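Local structure of response regulator FixJ (Bradyrhizobium japonicum, 5XSO) at residues Phe59-Asp65 with Pro86-Met92. The protein induces expression of the nitrogen-fixation regulators nifA and fixK once the oxygen-sensing kinase FixL has activated it. Numbering follows the deposited sequence.
Sequences FGCVVSD and PFPILIM
F87 CG stands anti to its carbonyl carbon (chi1 -64°), which carries the ring over the chain at F59 and G60. F59 CG is anti to its backbone N (chi1 178°), and the F59 and F87 side chains pass each other head to tail. The two planes are nearly perpendicular, with F59 CD1 3.9 Å from F87 CD2. G60 N lies over the centre of the F87 ring, 3.9 Å above its plane. V62 CG2 comes to the edge of the same ring. A serine in place of F87 would probably leave F59 and V62 CG2 without their aromatic neighbour and uncover the backbone at G60. G60 O is buried against F87 CB and P88 CD, and no polar partner satisfies it. The F59 side chain runs roughly perpendicular to that of P88, with F59 CE1 3.8 Å from P88 CD.

Beyond this end the two segments pair as parallel strands. V62 N donates to P88 O and L90 N to V62 O, each at 2.8 Å. S64 N then bonds to L90 O, and M92 N to S64 O. V62 and I89 run alongside each other on the face covered by helix 73-82. On the other face, C61 SG touches L90 CG at 4.0 Å. There M92 lies across V63, with M92 SD 3.8 Å from V63 CG1. L90 also packs on helix 119-138.

M92 and D65 both touch D21. D65 OD1 accepts a hydrogen bond from R67 N. D65 and D21 are probably magnesium ligands, as in other receiver domains. Strand 61-65, helix 73-82 and strand 89-93 form a beta-alpha-beta unit in the parallel sheet of the CheY-like receiver fold.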
ATOM      1  N   PHE A  59      -3.048   6.672   9.330  1.00 32.89           N
ATOM      2  CA  PHE A  59      -2.625   7.052   7.987  1.00 30.89           C
ATOM      3  C   PHE A  59      -1.889   8.388   7.978  1.00 30.55           C
ATOM      4  O   PHE A  59      -2.289   9.344   8.645  1.00 28.06           O
ATOM      5  CB  PHE A  59      -3.824   7.144   7.052  1.00 31.58           C
ATOM      6  CG  PHE A  59      -3.462   7.587   5.675  1.00 29.88           C
ATOM      7  CD1 PHE A  59      -2.830   6.733   4.800  1.00 30.97           C
ATOM      8  CD2 PHE A  59      -3.732   8.889   5.261  1.00 34.33           C
ATOM      9  CE1 PHE A  59      -2.488   7.158   3.500  1.00 30.02           C
ATOM     10  CE2 PHE A  59      -3.405   9.326   4.010  1.00 31.29           C
ATOM     11  CZ  PHE A  59      -2.770   8.465   3.093  1.00 32.47           C
ATOM     12  N   GLY A  60      -0.798   8.443   7.230  1.00 26.72           N
ATOM     13  CA  GLY A  60      -0.104   9.701   7.030  1.00 24.52           C
ATOM     14  C   GLY A  60       0.978   9.522   5.988  1.00 23.25           C
ATOM     15  O   GLY A  60       1.157   8.446   5.413  1.00 24.06           O
ATOM     16  N   CYS A  61       1.700  10.593   5.745  1.00 21.50           N
ATOM     17  CA  CYS A  61       2.732  10.608   4.717  1.00 20.34           C
ATOM     18  C   CYS A  61       4.092  10.461   5.394  1.00 19.86           C
ATOM     19  O   CYS A  61       4.380  11.168   6.370  1.00 19.50           O
ATOM     20  CB  CYS A  61       2.678  11.909   3.908  1.00 19.08           C
ATOM     21  SG  CYS A  61       3.874  12.030   2.552  1.00 18.10           S
ATOM     22  N   VAL A  62       4.930   9.579   4.870  1.00 20.07           N
ATOM     23  CA  VAL A  62       6.289   9.413   5.387  1.00 19.83           C
ATOM     24  C   VAL A  62       7.242  10.318   4.610  1.00 18.26           C
ATOM     25  O   VAL A  62       7.209  10.362   3.368  1.00 17.85           O
ATOM     26  CB  VAL A  62       6.725   7.938   5.309  1.00 21.32           C
ATOM     27  CG1 VAL A  62       8.163   7.784   5.800  1.00 21.32           C
ATOM     28  CG2 VAL A  62       5.757   7.041   6.074  1.00 23.27           C
ATOM     29  N   VAL A  63       8.092  11.056   5.333  1.00 17.63           N
ATOM     30  CA  VAL A  63       9.142  11.869   4.723  1.00 16.50           C
ATOM     31  C   VAL A  63      10.463  11.414   5.342  1.00 16.96           C
ATOM     32  O   VAL A  63      10.683  11.625   6.542  1.00 17.39           O
ATOM     33  CB  VAL A  63       8.906  13.370   4.950  1.00 15.61           C
ATOM     34  CG1 VAL A  63      10.075  14.181   4.404  1.00 15.21           C
ATOM     35  CG2 VAL A  63       7.572  13.824   4.300  1.00 15.48           C
ATOM     36  N   SER A  64      11.317  10.720   4.556  1.00 17.20           N
ATOM     37  CA  SER A  64      12.459  10.029   5.134  1.00 18.15           C
ATOM     38  C   SER A  64      13.739  10.388   4.393  1.00 18.89           C
ATOM     39  O   SER A  64      13.741  10.555   3.160  1.00 17.10           O
ATOM     40  CB  SER A  64      12.255   8.509   5.081  1.00 21.80           C
ATOM     41  OG  SER A  64      13.395   7.771   5.528  1.00 23.01           O
ATOM     42  N   ASP A  65      14.805  10.584   5.162  1.00 18.10           N
ATOM     43  CA  ASP A  65      16.157  10.614   4.596  1.00 18.27           C
ATOM     44  C   ASP A  65      16.498   9.324   3.861  1.00 19.34           C
ATOM     45  O   ASP A  65      16.195   8.219   4.322  1.00 20.64           O
ATOM     46  CB  ASP A  65      17.179  10.878   5.710  1.00 25.93           C
ATOM     47  CG  ASP A  65      18.581  11.162   5.152  1.00 27.79           C
ATOM     48  OD1 ASP A  65      19.386  10.208   5.114  1.00 31.36           O
ATOM     49  OD2 ASP A  65      18.849  12.295   4.766  1.00 25.64           O
ATOM     50  N   PRO A  86      -0.285   1.403   3.229  1.00 41.05           N
ATOM     51  CA  PRO A  86      -0.788   2.376   2.256  1.00 33.98           C
ATOM     52  C   PRO A  86      -0.180   3.772   2.397  1.00 30.97           C
ATOM     53  O   PRO A  86      -0.558   4.675   1.641  1.00 29.77           O
ATOM     54  CB  PRO A  86      -2.291   2.400   2.566  1.00 38.01           C
ATOM     55  CG  PRO A  86      -2.346   2.142   4.036  1.00 42.80           C
ATOM     56  CD  PRO A  86      -1.147   1.304   4.420  1.00 37.10           C
ATOM     57  N   PHE A  87       0.759   3.981   3.290  1.00 29.98           N
ATOM     58  CA  PHE A  87       1.304   5.342   3.487  1.00 27.42           C
ATOM     59  C   PHE A  87       2.147   5.752   2.284  1.00 25.86           C
ATOM     60  O   PHE A  87       3.062   5.021   1.905  1.00 26.19           O
ATOM     61  CB  PHE A  87       2.205   5.396   4.710  1.00 27.07           C
ATOM     62  CG  PHE A  87       1.537   5.125   6.024  1.00 29.52           C
ATOM     63  CD1 PHE A  87       2.282   5.261   7.194  1.00 28.70           C
ATOM     64  CD2 PHE A  87       0.205   4.727   6.126  1.00 30.45           C
ATOM     65  CE1 PHE A  87       1.699   4.991   8.458  1.00 30.65           C
ATOM     66  CE2 PHE A  87      -0.370   4.476   7.365  1.00 32.15           C
ATOM     67  CZ  PHE A  87       0.375   4.607   8.530  1.00 32.76           C
ATOM     68  N   PRO A  88       1.932   6.925   1.697  1.00 24.35           N
ATOM     69  CA  PRO A  88       2.876   7.390   0.674  1.00 23.00           C
ATOM     70  C   PRO A  88       4.211   7.765   1.315  1.00 21.89           C
ATOM     71  O   PRO A  88       4.271   8.242   2.464  1.00 21.59           O
ATOM     72  CB  PRO A  88       2.180   8.629   0.078  1.00 22.15           C
ATOM     73  CG  PRO A  88       1.316   9.164   1.203  1.00 22.26           C
ATOM     74  CD  PRO A  88       0.895   7.930   2.016  1.00 24.01           C
ATOM     75  N   ILE A  89       5.293   7.570   0.561  1.00 21.26           N
ATOM     76  CA  ILE A  89       6.628   7.881   1.062  1.00 20.28           C
ATOM     77  C   ILE A  89       7.342   8.877   0.136  1.00 18.91           C
ATOM     78  O   ILE A  89       7.460   8.642  -1.078  1.00 19.22           O
ATOM     79  CB  ILE A  89       7.480   6.608   1.223  1.00 21.54           C
ATOM     80  CG1 ILE A  89       6.774   5.612   2.157  1.00 33.04           C
ATOM     81  CG2 ILE A  89       8.873   7.021   1.765  1.00 20.68           C
ATOM     82  CD1 ILE A  89       7.259   4.155   1.984  1.00 33.71           C
ATOM     83  N   LEU A  90       7.852   9.968   0.719  1.00 17.67           N
ATOM     84  CA  LEU A  90       8.733  10.901   0.024  1.00 16.65           C
ATOM     85  C   LEU A  90      10.156  10.762   0.575  1.00 16.47           C
ATOM     86  O   LEU A  90      10.349  10.614   1.795  1.00 16.63           O
ATOM     87  CB  LEU A  90       8.269  12.362   0.235  1.00 15.74           C
ATOM     88  CG  LEU A  90       6.789  12.605  -0.054  1.00 16.14           C
ATOM     89  CD1 LEU A  90       6.461  14.083   0.231  1.00 15.50           C
ATOM     90  CD2 LEU A  90       6.514  12.256  -1.568  1.00 16.78           C
ATOM     91  N   ILE A  91      11.146  10.828  -0.311  1.00 16.36           N
ATOM     92  CA  ILE A  91      12.547  10.600   0.027  1.00 16.52           C
ATOM     93  C   ILE A  91      13.302  11.910  -0.113  1.00 15.65           C
ATOM     94  O   ILE A  91      13.244  12.545  -1.179  1.00 15.99           O
ATOM     95  CB  ILE A  91      13.167   9.528  -0.895  1.00 17.56           C
ATOM     96  CG1 ILE A  91      12.415   8.190  -0.755  1.00 18.84           C
ATOM     97  CG2 ILE A  91      14.662   9.422  -0.641  1.00 17.87           C
ATOM     98  CD1 ILE A  91      12.528   7.592   0.608  1.00 19.67           C
ATOM     99  N   MET A  92      14.001  12.328   0.963  1.00 15.45           N
ATOM    100  CA  MET A  92      14.892  13.483   0.967  1.00 15.25           C
ATOM    101  C   MET A  92      16.318  13.002   0.710  1.00 15.99           C
ATOM    102  O   MET A  92      16.735  11.990   1.265  1.00 16.50           O
ATOM    103  CB  MET A  92      14.854  14.247   2.306  1.00 14.86           C
ATOM    104  CG  MET A  92      13.466  14.627   2.698  1.00 14.35           C
ATOM    105  SD  MET A  92      13.602  15.530   4.272  1.00 16.28           S
ATOM    106  CE  MET A  92      13.756  14.122   5.357  1.00 18.61           C
TER